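Local coordinates for protein WbmS, polysaccharide deacetylase involved in O-antigen biosynthesis (Bordetella bronchiseptica, PDB 3HFT) that is probably a zinc-dependent polysaccharide deacetylase that removes acetyl groups from sugars during O-antigen biosynthesis, at residues H73-P76 with L77-N80; P93-N96 with P97-A100. All coordinates share one frame; numbering follows the deposited sequence.

How the contacts relate
Contact 1 (73-80) and contact 2 (93-100) follow each other along the chain within the polysaccharide deacetylase domain. Each takes the chain from the end of a strand into a helix: strand 67-71 leads through contact 1 into helix 77-83, and strand 87-91 leads through contact 2 into the short helix 96-100. Because these neighbouring strands run parallel, both connections leave the sheet at its carboxyl end. The contact centres lie about 22 Å apart and their nearest atoms about 8 Å, without touching. The side chain of H73 lies about 10 Å and that of N96 about 8 Å from the zinc held by D46, H92 and H127, consistent with the rule that parallel α/β folds place their active sites at the carboxyl ends of the strands.

Contact 1. Residues H73-P76 with L77-N80; sequences HSTP and LLEN
L77 meets T75 through its backbone N, which gives a nearly straight hydrogen bond to T75 OG1 (3.0 Å, 168° at the hydrogen). The hydroxyl can face that N-H because it stands anti to T75's own backbone N (chi1 159°), and D50 of helix 50-63 holds OG1 from outside. Threonine suits the place: one branch caps while the other, the methyl, meets a leucine. The side chain of L77 starts beside the same hydroxyl, CB lying 3.6 Å from T75 OG1, and packs on L53 and Q54. L78 follows with its N bonded to T75 O at 3.0 Å. T75 thus grips two successive amides ahead of helix 77-83; its OG1 bond to L77 N, two residues on, is an ST turn in the β-α-β crossover from strand 67-71 to strand 87-91. L78's side chain runs at about a right angle to that of T75, with CG 3.8 Å from T75 CG2, while its CD1 reaches back to H73 O at 3.6 Å. E79 N bonds to P76 O at 3.0 Å; proline fits the first turn, where its missing N-H costs no helical bond. The carboxylate of E79 forms a salt bridge with R82 through OE1.

Contact 2. Residues P93-N96 with P97-A100; sequences PNFN and PLLA
N94 sets its amide beside the ring of P97, OD1 lying 3.7 Å from P97 CD, in an Asx turn whose bond caps the short, weakly bonded helix 96-100 after strand 87-91. With CG anti to N94's backbone N (chi1 -176°), the amide swings forward along the chain, and OD1 accepts from N96 N at 3.1 Å, the donor tilted 52° out of the side chain's carbonyl plane. Asparagine suits this place because its short amide can reach an N-H two residues on. The F95 ring packs on V107 and I110 of helix 107-115, while F95 CB lies 4.1 Å from L98 CD1; the two side chains run alongside each other, pointing the same way. F95 O accepts from L98 N at 2.9 Å. Both residues are apolar and buried, and L98 also meets L98 of the second subunit. N96 ND2 bonds to S128 OG, beside the zinc ligand H127 in sequence. P97, lacking an N-H, follows N96 where the turn begins, its CD packed on the N94 amide. N96 O takes two donors: L99 N, 2.8 Å from it and above the carbonyl plane, and A100 N, which at 2.9 Å from N96 O lies almost along the C=O axis (167°).

Contact 1. Residues H73-P76 with L77-N80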
# COMPACT_ATOMS: atom_id res chain seq x y z
N HIS A 73 20.44 -2.01 10.24
CA HIS A 73 21.89 -1.99 10.20
C HIS A 73 22.46 -3.01 11.16
O HIS A 73 21.75 -3.57 11.99
CB HIS A 73 22.36 -0.59 10.54
CG HIS A 73 22.07 -0.21 11.96
ND1 HIS A 73 20.85 0.28 12.36
CD2 HIS A 73 22.85 -0.27 13.07
CE1 HIS A 73 20.90 0.53 13.66
NE2 HIS A 73 22.08 0.18 14.12
N SER A 74 23.75 -3.26 11.03
CA SER A 74 24.37 -4.25 11.85
C SER A 74 24.72 -3.65 13.21
O SER A 74 25.28 -2.55 13.27
CB SER A 74 25.63 -4.74 11.18
OG SER A 74 26.23 -5.70 12.00
N THR A 75 24.36 -4.36 14.28
CA THR A 75 24.70 -3.99 15.66
C THR A 75 24.67 -5.25 16.53
O THR A 75 23.86 -6.14 16.31
CB THR A 75 23.72 -2.97 16.28
OG1 THR A 75 23.82 -3.04 17.72
CG2 THR A 75 22.27 -3.26 15.86
N PRO A 76 25.56 -5.33 17.52
CA PRO A 76 25.49 -6.51 18.37
C PRO A 76 24.14 -6.68 19.10
O PRO A 76 23.82 -7.79 19.53
CB PRO A 76 26.64 -6.31 19.36
CG PRO A 76 27.03 -4.88 19.24
CD PRO A 76 26.67 -4.44 17.88
N LEU A 77 23.33 -5.63 19.17
CA LEU A 77 22.05 -5.72 19.83
C LEU A 77 21.05 -6.59 19.06
O LEU A 77 20.09 -7.07 19.64
CB LEU A 77 21.48 -4.32 20.09
CG LEU A 77 22.28 -3.44 21.05
CD1 LEU A 77 21.60 -2.10 21.29
CD2 LEU A 77 22.50 -4.15 22.33
N LEU A 78 21.29 -6.81 17.78
CA LEU A 78 20.45 -7.74 17.03
C LEU A 78 20.52 -9.14 17.66
O LEU A 78 19.55 -9.89 17.63
CB LEU A 78 20.84 -7.79 15.55
CG LEU A 78 20.69 -6.50 14.75
CD1 LEU A 78 20.81 -6.80 13.25
CD2 LEU A 78 19.37 -5.79 15.06
N GLU A 79 21.66 -9.48 18.23
CA GLU A 79 21.82 -10.78 18.89
C GLU A 79 20.93 -10.88 20.15
O GLU A 79 20.42 -11.95 20.44
CB GLU A 79 23.30 -11.05 19.20
CG GLU A 79 23.63 -12.49 19.61
CD GLU A 79 23.05 -13.55 18.67
OE1 GLU A 79 23.06 -13.35 17.43
OE2 GLU A 79 22.59 -14.60 19.17
N ASN A 80 20.71 -9.77 20.85
CA ASN A 80 19.76 -9.74 21.98
C ASN A 80 18.36 -10.12 21.50
O ASN A 80 17.64 -10.88 22.13
CB ASN A 80 19.63 -8.34 22.61
CG ASN A 80 20.93 -7.80 23.17
OD1 ASN A 80 22.01 -8.28 22.85
ND2 ASN A 80 20.84 -6.76 24.00

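Contact 2. Residues P93-N96 with P97-A100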
# COMPACT_ATOMS: atom_id res chain seq x y z
N PRO A 93 14.71 -2.78 4.84
CA PRO A 93 15.52 -2.34 3.71
C PRO A 93 15.19 -0.89 3.34
O PRO A 93 14.03 -0.46 3.48
CB PRO A 93 15.07 -3.29 2.58
CG PRO A 93 13.70 -3.64 2.93
CD PRO A 93 13.72 -3.79 4.43
N ASN A 94 16.21 -0.16 2.87
CA ASN A 94 16.06 1.23 2.48
C ASN A 94 16.25 1.45 1.00
O ASN A 94 17.39 1.47 0.49
CB ASN A 94 17.08 2.08 3.21
CG ASN A 94 16.91 3.56 2.91
OD1 ASN A 94 15.85 4.01 2.44
ND2 ASN A 94 17.93 4.32 3.22
N PHE A 95 15.13 1.60 0.29
CA PHE A 95 15.15 1.79 -1.14
C PHE A 95 15.02 3.25 -1.55
O PHE A 95 15.01 3.55 -2.74
CB PHE A 95 14.03 0.99 -1.82
CG PHE A 95 14.02 -0.49 -1.50
CD1 PHE A 95 15.09 -1.31 -1.84
CD2 PHE A 95 12.90 -1.06 -0.90
CE1 PHE A 95 15.06 -2.68 -1.56
CE2 PHE A 95 12.86 -2.44 -0.63
CZ PHE A 95 13.94 -3.25 -0.95
N ASN A 96 14.98 4.16 -0.58
CA ASN A 96 14.85 5.59 -0.86
C ASN A 96 15.90 6.14 -1.82
O ASN A 96 15.58 6.92 -2.70
CB ASN A 96 14.86 6.44 0.44
CG ASN A 96 13.50 6.48 1.11
OD1 ASN A 96 12.47 6.16 0.50
ND2 ASN A 96 13.49 6.89 2.39
N PRO A 97 17.16 5.72 -1.67
CA PRO A 97 18.15 6.24 -2.64
C PRO A 97 17.81 5.96 -4.10
O PRO A 97 18.25 6.67 -5.00
CB PRO A 97 19.44 5.52 -2.23
CG PRO A 97 19.23 5.20 -0.76
CD PRO A 97 17.78 4.86 -0.65
N LEU A 98 17.01 4.93 -4.35
CA LEU A 98 16.63 4.61 -5.71
C LEU A 98 15.66 5.66 -6.25
O LEU A 98 15.62 5.94 -7.45
CB LEU A 98 16.00 3.23 -5.77
CG LEU A 98 16.84 2.06 -5.23
CD1 LEU A 98 16.03 0.78 -5.35
CD2 LEU A 98 18.17 1.94 -5.95
N LEU A 99 14.88 6.23 -5.35
CA LEU A 99 13.85 7.19 -5.71
C LEU A 99 14.39 8.62 -5.70
O LEU A 99 13.89 9.50 -6.43
CB LEU A 99 12.71 7.11 -4.70
CG LEU A 99 12.15 5.72 -4.43
CD1 LEU A 99 11.00 5.85 -3.40
CD2 LEU A 99 11.70 5.09 -5.72
N ALA A 100 15.44 8.82 -4.91
CA ALA A 100 16.02 10.15 -4.67
C ALA A 100 16.68 10.82 -5.86
O ALA A 100 16.76 12.04 -5.91
CB ALA A 100 17.03 10.07 -3.51